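Local coordinates for bumblebee peptidoglycan recognition protein SA (Bombus, PDB 5XZ4), which probably recognises bacterial peptidoglycan as part of insect innate immunity, with a preference for the Dap-type over the Lys-type polymer, at residues L27-T39 with G135-K147. Numbering follows the deposited sequence.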
loop_
_atom_site.group_PDB
_atom_site.type_symbol
_atom_site.label_atom_id
_atom_site.label_comp_id
_atom_site.label_asym_id
_atom_site.label_seq_id
_atom_site.Cartn_x
_atom_site.Cartn_y
_atom_site.Cartn_z
ATOM N N LEU A 27 5.813 -1.801 -14.325
ATOM C CA LEU A 27 5.321 -3.170 -14.063
ATOM C C LEU A 27 4.705 -3.783 -15.307
ATOM O O LEU A 27 4.137 -3.078 -16.149
ATOM C CB LEU A 27 4.216 -3.177 -12.996
ATOM C CG LEU A 27 4.675 -2.762 -11.598
ATOM C CD1 LEU A 27 3.481 -2.620 -10.681
ATOM C CD2 LEU A 27 5.701 -3.734 -11.018
ATOM N N ILE A 28 4.776 -5.103 -15.395
ATOM C CA ILE A 28 3.951 -5.834 -16.367
ATOM C C ILE A 28 2.525 -5.993 -15.786
ATOM O O ILE A 28 2.350 -6.303 -14.591
ATOM C CB ILE A 28 4.608 -7.194 -16.657
ATOM C CG1 ILE A 28 5.974 -6.967 -17.301
ATOM C CG2 ILE A 28 3.694 -8.077 -17.502
ATOM C CD1 ILE A 28 5.923 -6.784 -18.801
ATOM N N ILE A 29 1.512 -5.737 -16.623
ATOM C CA ILE A 29 0.072 -5.703 -16.227
ATOM C C ILE A 29 -0.657 -6.772 -17.057
ATOM O O ILE A 29 -0.426 -6.820 -18.263
ATOM C CB ILE A 29 -0.584 -4.287 -16.421
ATOM C CG1 ILE A 29 -0.532 -3.434 -15.130
ATOM C CG2 ILE A 29 -2.098 -4.314 -16.600
ATOM C CD1 ILE A 29 0.796 -3.016 -14.563
ATOM N N PRO A 30 -1.511 -7.624 -16.460
ATOM C CA PRO A 30 -1.965 -7.544 -15.059
ATOM C C PRO A 30 -0.984 -8.129 -14.045
ATOM O O PRO A 30 -0.178 -9.010 -14.359
ATOM C CB PRO A 30 -3.292 -8.328 -15.076
ATOM C CG PRO A 30 -3.142 -9.293 -16.209
ATOM C CD PRO A 30 -2.322 -8.580 -17.254
ATOM N N ILE A 31 -1.131 -7.654 -12.812
ATOM C CA ILE A 31 -0.184 -7.911 -11.726
ATOM C C ILE A 31 -0.613 -9.129 -10.876
ATOM O O ILE A 31 -1.792 -9.260 -10.549
ATOM C CB ILE A 31 -0.119 -6.642 -10.837
ATOM C CG1 ILE A 31 0.366 -5.438 -11.656
ATOM C CG2 ILE A 31 0.738 -6.849 -9.587
ATOM C CD1 ILE A 31 -0.081 -4.111 -11.072
ATOM N N PRO A 32 0.351 -9.996 -10.470
ATOM C CA PRO A 32 -0.008 -11.239 -9.761
ATOM C C PRO A 32 -0.145 -11.176 -8.237
ATOM O O PRO A 32 -0.832 -12.011 -7.654
ATOM C CB PRO A 32 1.115 -12.207 -10.166
ATOM C CG PRO A 32 2.292 -11.301 -10.392
ATOM C CD PRO A 32 1.716 -10.078 -11.035
ATOM N N TYR A 33 0.479 -10.173 -7.601
ATOM C CA TYR A 33 0.502 -10.064 -6.121
ATOM C C TYR A 33 0.093 -8.685 -5.627
ATOM O O TYR A 33 0.380 -7.675 -6.272
ATOM C CB TYR A 33 1.897 -10.369 -5.545
ATOM C CG TYR A 33 2.346 -11.797 -5.731
ATOM C CD1 TYR A 33 2.004 -12.782 -4.792
ATOM C CD2 TYR A 33 3.133 -12.156 -6.831
ATOM C CE1 TYR A 33 2.398 -14.121 -4.983
ATOM C CE2 TYR A 33 3.561 -13.473 -7.018
ATOM C CZ TYR A 33 3.188 -14.444 -6.094
ATOM O OH TYR A 33 3.596 -15.750 -6.309
ATOM N N VAL A 34 -0.541 -8.674 -4.457
ATOM C CA VAL A 34 -0.682 -7.457 -3.648
ATOM C C VAL A 34 0.024 -7.760 -2.326
ATOM O O VAL A 34 -0.271 -8.790 -1.693
ATOM C CB VAL A 34 -2.162 -7.103 -3.422
ATOM C CG1 VAL A 34 -2.327 -5.971 -2.409
ATOM C CG2 VAL A 34 -2.834 -6.707 -4.723
ATOM N N ILE A 35 0.904 -6.830 -1.885
ATOM C CA ILE A 35 1.586 -7.000 -0.602
ATOM C C ILE A 35 0.998 -5.987 0.380
ATOM O O ILE A 35 0.956 -4.770 0.095
ATOM C CB ILE A 35 3.113 -6.761 -0.670
ATOM C CG1 ILE A 35 3.772 -7.376 -1.893
ATOM C CG2 ILE A 35 3.772 -7.205 0.624
ATOM C CD1 ILE A 35 3.715 -8.882 -1.979
ATOM N N ILE A 36 0.547 -6.462 1.530
ATOM C CA ILE A 36 0.007 -5.610 2.593
ATOM C C ILE A 36 1.088 -5.246 3.615
ATOM O O ILE A 36 1.818 -6.133 4.122
ATOM C CB ILE A 36 -1.213 -6.264 3.299
ATOM C CG1 ILE A 36 -2.302 -6.678 2.277
ATOM C CG2 ILE A 36 -1.775 -5.348 4.394
ATOM C CD1 ILE A 36 -2.909 -5.530 1.471
ATOM N N HIS A 37 1.222 -3.938 3.841
ATOM C CA HIS A 37 2.216 -3.387 4.783
ATOM C C HIS A 37 1.537 -2.506 5.817
ATOM O O HIS A 37 0.419 -2.034 5.578
ATOM C CB HIS A 37 3.220 -2.488 4.037
ATOM C CG HIS A 37 4.309 -3.228 3.329
ATOM N ND1 HIS A 37 5.498 -3.548 3.947
ATOM C CD2 HIS A 37 4.414 -3.683 2.057
ATOM C CE1 HIS A 37 6.286 -4.172 3.086
ATOM N NE2 HIS A 37 5.648 -4.281 1.936
ATOM N N HIS A 38 2.227 -2.237 6.929
ATOM C CA HIS A 38 1.921 -1.052 7.737
ATOM C C HIS A 38 3.070 -0.074 7.657
ATOM O O HIS A 38 4.203 -0.477 7.390
ATOM C CB HIS A 38 1.506 -1.405 9.176
ATOM C CG HIS A 38 2.601 -1.957 10.064
ATOM N ND1 HIS A 38 2.401 -2.161 11.414
ATOM C CD2 HIS A 38 3.879 -2.343 9.815
ATOM C CE1 HIS A 38 3.507 -2.654 11.957
ATOM N NE2 HIS A 38 4.412 -2.791 11.002
ATOM N N THR A 39 2.797 1.216 7.870
ATOM C CA THR A 39 3.872 2.229 7.759
ATOM C C THR A 39 4.725 2.385 9.004
ATOM O O THR A 39 5.833 2.949 8.901
ATOM C CB THR A 39 3.305 3.601 7.400
ATOM O OG1 THR A 39 2.433 4.013 8.459
ATOM C CG2 THR A 39 2.548 3.561 6.029
ATOM N N GLY A 135 -9.046 -4.903 -14.515
ATOM C CA GLY A 135 -8.085 -5.758 -15.208
ATOM C C GLY A 135 -6.633 -5.385 -14.957
ATOM O O GLY A 135 -5.739 -5.896 -15.620
ATOM N N ILE A 136 -6.402 -4.486 -13.997
ATOM C CA ILE A 136 -5.048 -4.095 -13.580
ATOM C C ILE A 136 -4.398 -5.212 -12.745
ATOM O O ILE A 136 -3.193 -5.468 -12.856
ATOM C CB ILE A 136 -5.086 -2.778 -12.764
ATOM C CG1 ILE A 136 -5.707 -1.630 -13.584
ATOM C CG2 ILE A 136 -3.687 -2.412 -12.258
ATOM C CD1 ILE A 136 -6.184 -0.462 -12.748
ATOM N N LEU A 137 -5.198 -5.844 -11.887
ATOM C CA LEU A 137 -4.757 -7.000 -11.087
ATOM C C LEU A 137 -5.294 -8.257 -11.730
ATOM O O LEU A 137 -6.388 -8.232 -12.273
ATOM C CB LEU A 137 -5.288 -6.893 -9.645
ATOM C CG LEU A 137 -4.822 -5.664 -8.849
ATOM C CD1 LEU A 137 -5.464 -5.686 -7.467
ATOM C CD2 LEU A 137 -3.297 -5.628 -8.706
ATOM N N ARG A 138 -4.542 -9.341 -11.655
ATOM C CA ARG A 138 -5.029 -10.640 -12.197
ATOM C C ARG A 138 -6.297 -11.066 -11.450
ATOM O O ARG A 138 -6.479 -10.753 -10.261
ATOM C CB ARG A 138 -3.951 -11.701 -12.022
ATOM C CG ARG A 138 -2.777 -11.547 -12.977
ATOM C CD ARG A 138 -1.765 -12.668 -12.820
ATOM N NE ARG A 138 -2.322 -13.970 -13.153
ATOM C CZ ARG A 138 -2.093 -14.652 -14.278
ATOM N NH1 ARG A 138 -2.669 -15.835 -14.438
ATOM N NH2 ARG A 138 -1.296 -14.180 -15.236
ATOM N N GLU A 139 -7.173 -11.791 -12.150
ATOM C CA GLU A 139 -8.405 -12.329 -11.546
ATOM C C GLU A 139 -8.100 -13.239 -10.341
ATOM O O GLU A 139 -8.866 -13.281 -9.372
ATOM C CB GLU A 139 -9.234 -13.097 -12.594
ATOM C CG GLU A 139 -9.655 -12.277 -13.807
ATOM C CD GLU A 139 -10.919 -11.469 -13.577
ATOM O OE1 GLU A 139 -11.948 -12.053 -13.169
ATOM O OE2 GLU A 139 -10.885 -10.250 -13.833
ATOM N N ASP A 140 -6.967 -13.939 -10.417
ATOM C CA ASP A 140 -6.496 -14.827 -9.368
ATOM C C ASP A 140 -5.448 -14.156 -8.466
ATOM O O ASP A 140 -4.547 -14.826 -7.949
ATOM C CB ASP A 140 -5.952 -16.144 -9.978
ATOM C CG ASP A 140 -4.790 -15.928 -10.956
ATOM O OD1 ASP A 140 -4.366 -14.777 -11.183
ATOM O OD2 ASP A 140 -4.298 -16.942 -11.509
ATOM N N ILE A 141 -5.583 -12.841 -8.276
ATOM C CA ILE A 141 -4.639 -12.052 -7.445
ATOM C C ILE A 141 -4.365 -12.728 -6.091
ATOM O O ILE A 141 -5.287 -13.137 -5.402
ATOM C CB ILE A 141 -5.130 -10.581 -7.272
ATOM C CG1 ILE A 141 -4.078 -9.680 -6.612
ATOM C CG2 ILE A 141 -6.397 -10.479 -6.447
ATOM C CD1 ILE A 141 -2.958 -9.329 -7.541
ATOM N N ARG A 142 -3.088 -12.797 -5.711
ATOM C CA ARG A 142 -2.666 -13.355 -4.429
ATOM C C ARG A 142 -2.318 -12.209 -3.476
ATOM O O ARG A 142 -1.389 -11.443 -3.752
ATOM C CB ARG A 142 -1.469 -14.287 -4.620
ATOM C CG ARG A 142 -1.844 -15.571 -5.368
ATOM C CD ARG A 142 -0.616 -16.323 -5.837
ATOM N NE ARG A 142 -0.944 -17.433 -6.734
ATOM C CZ ARG A 142 -0.049 -18.227 -7.318
ATOM N NH1 ARG A 142 -0.463 -19.197 -8.123
ATOM N NH2 ARG A 142 1.259 -18.064 -7.106
ATOM N N VAL A 143 -3.068 -12.088 -2.387
ATOM C CA VAL A 143 -2.816 -11.040 -1.384
ATOM C C VAL A 143 -1.999 -11.689 -0.268
ATOM O O VAL A 143 -2.375 -12.748 0.249
ATOM C CB VAL A 143 -4.131 -10.451 -0.830
ATOM C CG1 VAL A 143 -3.843 -9.486 0.320
ATOM C CG2 VAL A 143 -4.915 -9.753 -1.929
ATOM N N ILE A 144 -0.881 -11.056 0.091
ATOM C CA ILE A 144 -0.011 -11.572 1.177
ATOM C C ILE A 144 0.456 -10.432 2.069
ATOM O O ILE A 144 0.576 -9.291 1.599
ATOM C CB ILE A 144 1.193 -12.387 0.647
ATOM C CG1 ILE A 144 2.036 -11.593 -0.335
ATOM C CG2 ILE A 144 0.734 -13.703 0.014
ATOM C CD1 ILE A 144 3.349 -12.250 -0.711
ATOM N N GLY A 145 0.712 -10.731 3.350
ATOM C CA GLY A 145 1.368 -9.743 4.236
ATOM C C GLY A 145 2.854 -9.743 3.946
ATOM O O GLY A 145 3.421 -10.800 3.622
ATOM N N ALA A 146 3.502 -8.584 4.098
ATOM C CA ALA A 146 4.959 -8.503 3.855
ATOM C C ALA A 146 5.798 -9.552 4.608
ATOM O O ALA A 146 6.730 -10.146 4.031
ATOM C CB ALA A 146 5.466 -7.100 4.179
ATOM N N LYS A 147 5.419 -9.808 5.864
ATOM C CA LYS A 147 6.156 -10.742 6.724
ATOM C C LYS A 147 6.194 -12.178 6.178
ATOM O O LYS A 147 7.026 -12.951 6.606
ATOM C CB LYS A 147 5.588 -10.752 8.158
ATOM C CG LYS A 147 4.131 -11.199 8.303
ATOM C CD LYS A 147 3.605 -11.037 9.729
ATOM C CE LYS A 147 4.339 -11.927 10.713
ATOM N NZ LYS A 147 4.021 -11.647 12.139
HETATM O O HOH W 1 -1.686 -14.306 -9.103
#
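Y33 and R142 run side by side and point the same way from neighbouring strands, the phenol ring and guanidinium planes being 75° apart. The arginine chain, extended from CG to NE, follows the ring's CD1–CE1 side, with R142 CD 3.8 Å from Y33 CE1. At its end R142 NH2 makes only a weak hydrogen bond to Y33 OH (3.4 Å), and the stronger partner of that hydroxyl is the carbonyl of the C-terminal P173. With an alanine here instead of the tyrosine, the aliphatic part of R142 would probably lose the ring it lies along and the P173 carbonyl its hydroxyl mate. On the same face I35 CD1 meets I144 CG1 at 3.6 Å; the I144 methylene is brought there by a chi1 of 56°, which sets it between its own backbone N and carbonyl carbon. Parallel pairing underlies these neighbours: V34 N bonds R142 O, and I144 N returns to V34 O at 2.9 Å. Strand 141-145 forms one edge of the mixed sheet of the amidase-like PGRP fold, with strand 102-107 flanking 31-38 on its other side. The opposite face, carrying V34, I36 and V143, is apolar: I36 CG1 crosses to V143 CG1, V143 also packs on helix 118-134, and the end of I141 reaches V34 CG2, its CG1 3.7 Å away. Beyond the strand end, A146 CB sits over one face of the H37 imidazole, 3.6 Å from the ring centroid and 27° off its normal, a CH-pi contact; H37 ND1 is hydrogen-bonded with S154 OG and NE2 with T95 OG1, fixing the ring's rotation.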